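Local coordinates for protein copper-transporting ATPase PAA2, chloroplastic (Arabidopsis thaliana, PDB 5LBK) that transports copper across the chloroplast thylakoid membrane at the expense of ATP, the part here being its nucleotide-binding N-domain, at residues 26-31 / 73-78; 63-68 / 83-88; 119-124 / 130-135. All blocks are in the same frame, centred on the assembly; numbering follows the deposited sequence. Where two conformers were deposited one is given.

Contact 1 of 3, residues 26-31 / 73-78; sequences AVEKTA and VAVGSL
V27, at the C-terminal end of helix 17-27, faces V75 of strand 71-76 with 7.1 Å between their CA atoms, and since no hydrogen bond joins the two segments directly, side-chain packing carries the contact. Both valines turn their CB toward the other segment, and their side chains run by one another in opposite senses, with V27 CB 3.8 Å from V75 CG2. V27 then divides its methyls. CG1 stays beside V75 CG2, at 3.9 Å, while CG2 reaches two residues back along the strand to V73 CG1, at 4.0 Å. The split follows from the first torsion of V27, which sets CG1 anti to the backbone N (chi1 176°) and leaves CG2 on the side of the strand where V73 lies. All these residues are buried; T64 touches V27, V119 packs on V75 and V121 on V73. This is helix-on-sheet packing in the N-domain of a P1B-type ATPase: V73 and V75 lie on the sheet face covered by helices 17-27 and 34-45, whereas A74 between them points away. E28 is the first residue to leave helical backbone angles. Its chain bends at chi2 (-79°), bringing CD to 4.1 Å from V75 CG1, an approach of a carboxylate carbon to a methyl. The polar link is indirect: one water donates to E28 OE2 over 3.2 Å and to V75 O over 3.3 Å, both rather long bonds, and so joins the end of the helix to the strand backbone. A type I turn from E28 to A31 follows, closed by A31 N bonding to E28 O at 3.1 Å. A36, I39 and V40 of helix 34-45 also touch the E28 side chain.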
loop_
_atom_site.group_PDB
_atom_site.type_symbol
_atom_site.label_atom_id
_atom_site.label_comp_id
_atom_site.label_asym_id
_atom_site.label_seq_id
_atom_site.Cartn_x
_atom_site.Cartn_y
_atom_site.Cartn_z
ATOM N N ALA A 26 -4.192 -6.511 3.603
ATOM C CA ALA A 26 -3.948 -7.920 3.293
ATOM C C ALA A 26 -2.462 -8.226 3.316
ATOM O O ALA A 26 -2.035 -9.263 3.848
ATOM C CB ALA A 26 -4.511 -8.287 1.926
ATOM N N VAL A 27 -1.659 -7.340 2.721
ATOM C CA VAL A 27 -0.211 -7.534 2.739
ATOM C C VAL A 27 0.356 -7.363 4.143
ATOM O O VAL A 27 1.287 -8.101 4.536
ATOM C CB VAL A 27 0.453 -6.567 1.734
ATOM C CG1 VAL A 27 1.936 -6.681 1.799
ATOM C CG2 VAL A 27 0.009 -6.880 0.371
ATOM N N GLU A 28 -0.153 -6.411 4.906
ATOM C CA GLU A 28 0.377 -6.061 6.217
ATOM C C GLU A 28 -0.188 -6.924 7.340
ATOM O O GLU A 28 0.138 -6.671 8.494
ATOM C CB GLU A 28 0.106 -4.596 6.510
ATOM C CG GLU A 28 0.820 -3.666 5.542
ATOM C CD GLU A 28 2.259 -3.493 5.884
ATOM O OE1 GLU A 28 2.601 -2.434 6.433
ATOM O OE2 GLU A 28 3.027 -4.428 5.656
ATOM N N LYS A 29 -0.955 -7.962 7.001
ATOM C CA LYS A 29 -1.802 -8.679 7.956
ATOM C C LYS A 29 -1.061 -9.052 9.239
ATOM O O LYS A 29 -1.527 -8.763 10.350
ATOM C CB LYS A 29 -2.364 -9.932 7.284
ATOM C CG LYS A 29 -3.660 -10.497 7.926
ATOM C CD LYS A 29 -4.832 -9.513 7.806
ATOM C CE LYS A 29 -6.077 -10.086 8.411
ATOM N NZ LYS A 29 -7.196 -9.076 8.498
ATOM N N THR A 30 0.076 -9.728 9.115
ATOM C CA THR A 30 0.783 -10.210 10.293
ATOM C C THR A 30 2.080 -9.463 10.571
ATOM O O THR A 30 2.868 -9.918 11.400
ATOM C CB THR A 30 1.069 -11.707 10.152
ATOM O OG1 THR A 30 1.719 -11.952 8.898
ATOM C CG2 THR A 30 -0.244 -12.524 10.255
ATOM N N ALA A 31 2.334 -8.333 9.920
ATOM C CA ALA A 31 3.494 -7.544 10.305
ATOM C C ALA A 31 3.296 -7.036 11.729
ATOM O O ALA A 31 2.170 -6.777 12.165
ATOM C CB ALA A 31 3.716 -6.391 9.329
ATOM N N VAL A 73 1.241 -7.603 -4.997
ATOM C CA VAL A 73 1.003 -6.276 -4.420
ATOM C C VAL A 73 2.126 -6.032 -3.425
ATOM O O VAL A 73 2.510 -6.954 -2.680
ATOM C CB VAL A 73 -0.371 -6.194 -3.717
ATOM C CG1 VAL A 73 -0.545 -4.808 -2.987
ATOM C CG2 VAL A 73 -1.517 -6.469 -4.721
ATOM N N ALA A 74 2.714 -4.852 -3.472
ATOM C CA ALA A 74 3.829 -4.464 -2.605
ATOM C C ALA A 74 3.458 -3.218 -1.799
ATOM O O ALA A 74 2.801 -2.325 -2.311
ATOM C CB ALA A 74 5.078 -4.231 -3.447
ATOM N N VAL A 75 3.852 -3.185 -0.522
ATOM C CA VAL A 75 3.623 -2.091 0.396
ATOM C C VAL A 75 4.938 -1.727 1.060
ATOM O O VAL A 75 5.629 -2.607 1.568
ATOM C CB VAL A 75 2.582 -2.475 1.477
ATOM C CG1 VAL A 75 2.309 -1.298 2.371
ATOM C CG2 VAL A 75 1.265 -2.911 0.846
ATOM N N GLY A 76 5.279 -0.445 1.057
ATOM C CA GLY A 76 6.591 -0.041 1.572
ATOM C C GLY A 76 6.996 1.314 1.071
ATOM O O GLY A 76 6.150 2.165 0.772
ATOM N N SER A 77 8.309 1.541 1.065
ATOM C CA SER A 77 8.793 2.849 0.600
ATOM C C SER A 77 8.546 3.025 -0.901
ATOM O O SER A 77 8.417 2.073 -1.650
ATOM C CB SER A 77 10.278 2.980 0.896
ATOM O OG SER A 77 10.932 2.077 0.048
ATOM N N LEU A 78 8.549 4.294 -1.358
ATOM C CA LEU A 78 8.221 4.591 -2.754
ATOM C C LEU A 78 9.146 3.893 -3.720
ATOM O O LEU A 78 8.693 3.254 -4.683
ATOM C CB LEU A 78 8.272 6.125 -2.976
ATOM C CG LEU A 78 8.118 6.591 -4.421
ATOM C CD1 LEU A 78 6.798 6.005 -5.002
ATOM C CD2 LEU A 78 8.138 8.109 -4.458
HETATM O O HOH W 1 5.653 -2.739 4.820
#

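Contact 2 of 3, residues 63-68 / 83-88; sequences GTLAEI and DRFLKK
L65 extends from strand 63-68 to meet R84 and F85, where the chain leaves helix 78-84. Its CB points toward them, across a CA separation of 8.8 Å between L65 and R84. CG lies roughly anti to the backbone N (chi1 151°, well short of fully extended), and from there the two methyls part company. CD1 comes to 4.2 Å from F85 CZ, the far end of the ring, and approaches that ring obliquely. CD2 meets R84 NH2 at 3.9 Å, again obliquely to the flat group; R84 was modelled in two conformers, and the distance is that of the one described. The contact belongs to the sheet face turned away from helices 17-27 and 34-45: T64 on the other face touches V27 of helix 17-27, whereas L65, next in the strand, looks away from it, and F72 from strand 71-76 touches both L65 and F85. Strand 63-68 opens at G63, in a Gly-Phe-Gly sequence that matches the Gly-x-Gly nucleotide-site motif of P1B-type N-domains. R84 also covers F85 within its own segment, its CB lying 3.9 Å above the ring plane, over the centre. K88 NZ donates to F85 O over 2.8 Å, tilted 27° from the carbonyl plane, and bonds to S82 O as well, tying the loop after the helix back to its last turn. A long, weak ion pair links R84 NH1 to E59.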
loop_
_atom_site.group_PDB
_atom_site.type_symbol
_atom_site.label_atom_id
_atom_site.label_comp_id
_atom_site.label_asym_id
_atom_site.label_seq_id
_atom_site.Cartn_x
_atom_site.Cartn_y
_atom_site.Cartn_z
ATOM N N GLY A 63 9.959 -3.086 2.751
ATOM C CA GLY A 63 8.533 -3.349 2.593
ATOM C C GLY A 63 8.233 -4.824 2.498
ATOM O O GLY A 63 9.100 -5.672 2.721
ATOM N N THR A 64 6.978 -5.110 2.159
ATOM C CA THR A 64 6.415 -6.448 2.150
ATOM C C THR A 64 5.616 -6.633 0.876
ATOM O O THR A 64 5.028 -5.683 0.367
ATOM C CB THR A 64 5.509 -6.689 3.370
ATOM O OG1 THR A 64 6.257 -6.510 4.568
ATOM C CG2 THR A 64 4.971 -8.081 3.431
ATOM N N LEU A 65 5.656 -7.850 0.344
ATOM C CA LEU A 65 4.995 -8.186 -0.902
ATOM C C LEU A 65 4.233 -9.489 -0.712
ATOM O O LEU A 65 4.759 -10.421 -0.081
ATOM C CB LEU A 65 6.085 -8.314 -1.997
ATOM C CG LEU A 65 6.026 -9.203 -3.244
ATOM C CD1 LEU A 65 5.353 -8.429 -4.421
ATOM C CD2 LEU A 65 7.395 -9.627 -3.670
ATOM N N ALA A 66 3.053 -9.581 -1.330
ATOM C CA ALA A 66 2.263 -10.799 -1.271
ATOM C C ALA A 66 1.390 -10.850 -2.509
ATOM O O ALA A 66 1.074 -9.818 -3.108
ATOM C CB ALA A 66 1.371 -10.849 -0.021
ATOM N N GLU A 67 0.965 -12.055 -2.869
ATOM C CA GLU A 67 0.099 -12.218 -4.029
ATOM C C GLU A 67 -1.359 -12.125 -3.580
ATOM O O GLU A 67 -1.799 -12.877 -2.701
ATOM C CB GLU A 67 0.391 -13.541 -4.734
ATOM C CG GLU A 67 -0.134 -13.559 -6.135
ATOM C CD GLU A 67 0.231 -14.782 -6.963
ATOM O OE1 GLU A 67 0.900 -15.723 -6.459
ATOM O OE2 GLU A 67 -0.177 -14.786 -8.141
ATOM N N ILE A 68 -2.099 -11.211 -4.194
ATOM C CA ILE A 68 -3.520 -11.001 -3.907
ATOM C C ILE A 68 -4.320 -11.294 -5.166
ATOM O O ILE A 68 -4.150 -10.614 -6.182
ATOM C CB ILE A 68 -3.819 -9.568 -3.473
ATOM C CG1 ILE A 68 -2.828 -9.009 -2.462
ATOM C CG2 ILE A 68 -5.280 -9.473 -2.992
ATOM C CD1 ILE A 68 -2.713 -9.745 -1.262
ATOM N N ASP A 83 10.142 -0.175 -7.660
ATOM C CA ASP A 83 11.137 -1.046 -8.285
ATOM C C ASP A 83 10.662 -2.487 -8.409
ATOM O O ASP A 83 11.259 -3.265 -9.144
ATOM C CB ASP A 83 12.455 -1.047 -7.469
ATOM C CG ASP A 83 13.307 0.204 -7.705
ATOM O OD1 ASP A 83 13.054 0.946 -8.697
ATOM O OD2 ASP A 83 14.222 0.459 -6.880
ATOM N N ARG A 84 9.636 -2.871 -7.663
ATOM C CA ARG A 84 9.194 -4.256 -7.625
ATOM C C ARG A 84 8.589 -4.716 -8.940
ATOM O O ARG A 84 8.654 -5.912 -9.258
ATOM C CB ARG A 84 8.168 -4.490 -6.516
ATOM C CG ARG A 84 8.669 -4.397 -5.087
ATOM C CD ARG A 84 10.034 -5.053 -4.845
ATOM N NE ARG A 84 10.023 -6.504 -5.008
ATOM C CZ ARG A 84 11.031 -7.305 -4.655
ATOM N NH1 ARG A 84 12.123 -6.790 -4.114
ATOM N NH2 ARG A 84 10.952 -8.619 -4.842
ATOM N N PHE A 85 7.994 -3.799 -9.722
ATOM C CA PHE A 85 7.229 -4.180 -10.900
ATOM C C PHE A 85 7.732 -3.450 -12.148
ATOM O O PHE A 85 8.155 -2.299 -12.078
ATOM C CB PHE A 85 5.737 -3.869 -10.699
ATOM C CG PHE A 85 5.183 -4.398 -9.388
ATOM C CD1 PHE A 85 5.114 -5.737 -9.173
ATOM C CD2 PHE A 85 4.740 -3.539 -8.384
ATOM C CE1 PHE A 85 4.639 -6.236 -7.966
ATOM C CE2 PHE A 85 4.252 -4.072 -7.171
ATOM C CZ PHE A 85 4.188 -5.369 -7.003
ATOM N N LEU A 86 7.649 -4.131 -13.292
ATOM C CA LEU A 86 8.171 -3.562 -14.535
ATOM C C LEU A 86 7.327 -2.382 -15.000
ATOM O O LEU A 86 7.849 -1.413 -15.565
ATOM C CB LEU A 86 8.228 -4.638 -15.626
ATOM C CG LEU A 86 8.748 -4.198 -17.016
ATOM C CD1 LEU A 86 10.238 -3.889 -17.011
ATOM C CD2 LEU A 86 8.470 -5.241 -18.094
ATOM N N LYS A 87 6.023 -2.444 -14.782
ATOM C CA LYS A 87 5.161 -1.333 -15.164
ATOM C C LYS A 87 5.456 -0.150 -14.257
ATOM O O LYS A 87 5.377 -0.285 -13.035
ATOM C CB LYS A 87 3.697 -1.743 -15.039
ATOM C CG LYS A 87 2.684 -0.635 -15.346
ATOM C CD LYS A 87 2.606 -0.345 -16.827
ATOM C CE LYS A 87 1.615 0.753 -17.118
ATOM N NZ LYS A 87 1.537 0.962 -18.583
ATOM N N LYS A 88 5.749 1.022 -14.851
ATOM C CA LYS A 88 6.071 2.244 -14.121
ATOM C C LYS A 88 4.964 3.267 -14.338
ATOM O O LYS A 88 4.342 3.308 -15.403
ATOM C CB LYS A 88 7.413 2.860 -14.588
ATOM C CG LYS A 88 8.584 1.903 -14.657
ATOM C CD LYS A 88 8.994 1.362 -13.299
ATOM C CE LYS A 88 10.052 0.329 -13.454
ATOM N NZ LYS A 88 10.256 -0.410 -12.174
#

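Contact 3 of 3, residues 119-124 / 130-135; sequences VYVGRE and GAIAIS
The Y120 ring meets A131 obliquely across the hairpin: A131 CB sits 4.3 Å from the ring centroid, 29° off the normal, an off-centre CH-pi contact whose nearest ring carbon is Y120 CD2, at 3.8 Å. A chi1 of -69° sets CG anti to the carbonyl carbon, and the CD2 side of the ring then lies by A131 CB; the OH hydrogen-bonds to E98. Y120 and A131 form the non-hydrogen-bonded pair of this antiparallel register, flanked by two hydrogen-bonded ones. V119 and I132 exchange two nearly straight bonds, V119 N to I132 O at 2.8 Å and I132 N to V119 O at 2.7 Å, the second lying in the carbonyl plane. The V121 and G130 pair is less regular, V121 being also backbone-bonded to I129. V121 N donates to G130 O over 2.9 Å from above the carbonyl plane, and the return bond, G130 N to V121 O, is stretched to 3.3 Å and bent to 138° at the hydrogen. On the face opposite Y120 and A131, V121 CG2 meets I132 CD1 at 4.2 Å, and V119 CG2 meets I134 CG1 at 4.3 Å. The hairpin supplies two inner strands, between 7-12 and 71-76: the latter pairs through Y120 and G122, the former through A131, and A24 of helix 17-27 with I35 and I39 of helix 34-45 cover its valine and isoleucine face.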
loop_
_atom_site.group_PDB
_atom_site.type_symbol
_atom_site.label_atom_id
_atom_site.label_comp_id
_atom_site.label_asym_id
_atom_site.label_seq_id
_atom_site.Cartn_x
_atom_site.Cartn_y
_atom_site.Cartn_z
ATOM N N VAL A 119 3.255 5.238 3.359
ATOM C CA VAL A 119 3.482 3.863 2.915
ATOM C C VAL A 119 2.862 3.698 1.537
ATOM O O VAL A 119 1.671 4.016 1.354
ATOM C CB VAL A 119 2.825 2.889 3.906
ATOM C CG1 VAL A 119 3.052 1.477 3.482
ATOM C CG2 VAL A 119 3.328 3.182 5.316
ATOM N N TYR A 120 3.677 3.374 0.536
ATOM C CA TYR A 120 3.124 3.261 -0.808
ATOM C C TYR A 120 2.607 1.876 -1.111
ATOM O O TYR A 120 3.054 0.881 -0.546
ATOM C CB TYR A 120 4.166 3.671 -1.844
ATOM C CG TYR A 120 4.457 5.174 -1.795
ATOM C CD1 TYR A 120 5.300 5.706 -0.819
ATOM C CD2 TYR A 120 3.813 6.054 -2.647
ATOM C CE1 TYR A 120 5.519 7.061 -0.719
ATOM C CE2 TYR A 120 4.051 7.396 -2.561
ATOM C CZ TYR A 120 4.896 7.887 -1.615
ATOM O OH TYR A 120 5.130 9.245 -1.530
ATOM N N VAL A 121 1.670 1.824 -2.029
ATOM C CA VAL A 121 1.033 0.585 -2.444
ATOM C C VAL A 121 1.152 0.419 -3.952
ATOM O O VAL A 121 0.743 1.299 -4.724
ATOM C CB VAL A 121 -0.437 0.538 -2.004
ATOM C CG1 VAL A 121 -1.034 -0.812 -2.296
ATOM C CG2 VAL A 121 -0.492 0.860 -0.525
ATOM N N GLY A 122 1.682 -0.723 -4.388
ATOM C CA GLY A 122 1.842 -0.992 -5.800
ATOM C C GLY A 122 1.350 -2.371 -6.198
ATOM O O GLY A 122 1.292 -3.281 -5.376
ATOM N N ARG A 123 0.960 -2.509 -7.474
ATOM C CA ARG A 123 0.448 -3.786 -7.993
ATOM C C ARG A 123 1.067 -4.157 -9.333
ATOM O O ARG A 123 1.158 -3.307 -10.220
ATOM C CB ARG A 123 -1.072 -3.731 -8.134
ATOM C CG ARG A 123 -1.701 -5.033 -8.521
ATOM C CD ARG A 123 -3.154 -4.919 -8.181
ATOM N NE ARG A 123 -3.902 -6.079 -8.556
ATOM C CZ ARG A 123 -4.397 -6.299 -9.764
ATOM N NH1 ARG A 123 -4.222 -5.426 -10.753
ATOM N NH2 ARG A 123 -5.059 -7.418 -9.973
ATOM N N GLU A 124 1.449 -5.442 -9.512
ATOM C CA GLU A 124 2.127 -5.837 -10.740
ATOM C C GLU A 124 1.198 -5.552 -11.920
ATOM O O GLU A 124 -0.006 -5.804 -11.860
ATOM C CB GLU A 124 2.533 -7.311 -10.734
ATOM C CG GLU A 124 3.686 -7.637 -11.749
ATOM C CD GLU A 124 4.486 -8.876 -11.394
ATOM O OE1 GLU A 124 3.902 -9.793 -10.786
ATOM O OE2 GLU A 124 5.684 -8.946 -11.775
ATOM N N GLY A 130 -1.471 3.705 -5.047
ATOM C CA GLY A 130 -1.963 4.505 -3.942
ATOM C C GLY A 130 -0.907 4.621 -2.878
ATOM O O GLY A 130 0.232 4.161 -3.023
ATOM N N ALA A 131 -1.291 5.300 -1.815
ATOM C CA ALA A 131 -0.409 5.539 -0.701
ATOM C C ALA A 131 -1.268 5.699 0.542
ATOM O O ALA A 131 -2.413 6.165 0.480
ATOM C CB ALA A 131 0.445 6.764 -0.944
ATOM N N ILE A 132 -0.693 5.345 1.681
ATOM C CA ILE A 132 -1.337 5.510 2.960
ATOM C C ILE A 132 -0.503 6.455 3.809
ATOM O O ILE A 132 0.678 6.196 4.071
ATOM C CB ILE A 132 -1.531 4.162 3.656
ATOM C CG1 ILE A 132 -2.338 3.246 2.728
ATOM C CG2 ILE A 132 -2.273 4.395 4.880
ATOM C CD1 ILE A 132 -2.275 1.821 3.104
ATOM N N ALA A 133 -1.120 7.547 4.256
ATOM C CA ALA A 133 -0.466 8.478 5.159
ATOM C C ALA A 133 -0.699 8.070 6.609
ATOM O O ALA A 133 -1.837 7.807 7.016
ATOM C CB ALA A 133 -0.994 9.891 4.948
ATOM N N ILE A 134 0.377 8.039 7.380
ATOM C CA ILE A 134 0.339 7.708 8.795
ATOM C C ILE A 134 0.760 8.932 9.594
ATOM O O ILE A 134 1.609 9.716 9.156
ATOM C CB ILE A 134 1.278 6.520 9.093
ATOM C CG1 ILE A 134 0.982 5.354 8.143
ATOM C CG2 ILE A 134 1.165 6.095 10.559
ATOM C CD1 ILE A 134 -0.380 4.744 8.323
ATOM N N SER A 135 0.172 9.085 10.779
ATOM C CA SER A 135 0.558 10.151 11.706
ATOM C C SER A 135 1.030 9.574 13.040
ATOM O O SER A 135 0.323 8.781 13.644
ATOM C CB SER A 135 -0.618 11.108 11.940
ATOM O OG SER A 135 -0.883 11.828 10.751
#

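Overall arrangement
The three contacts share one antiparallel sheet, ordered 7-12, 127-134, 117-123, 71-76, 63-68, 56-59. Contact 3 pairs two inner strands, and contact 1 lies about 8 Å away, centre to centre, where helix 17-27 meets strand 71-76. Contact 2 is about 10 Å from contact 1 and 12 Å from contact 3, on the face opposite helix 17-27; F85 nevertheless packs against the G122 to E124 backbone. Along the chain contacts 1 and 2 interleave (26-31, 63-68, 73-78, 83-88), and contact 3 follows. Strand 71-76 bonds to 63-68 and 117-123, so the contacts fall on one continuous sheet, with helix 17-27 against one face and the 83-88 segment against the other.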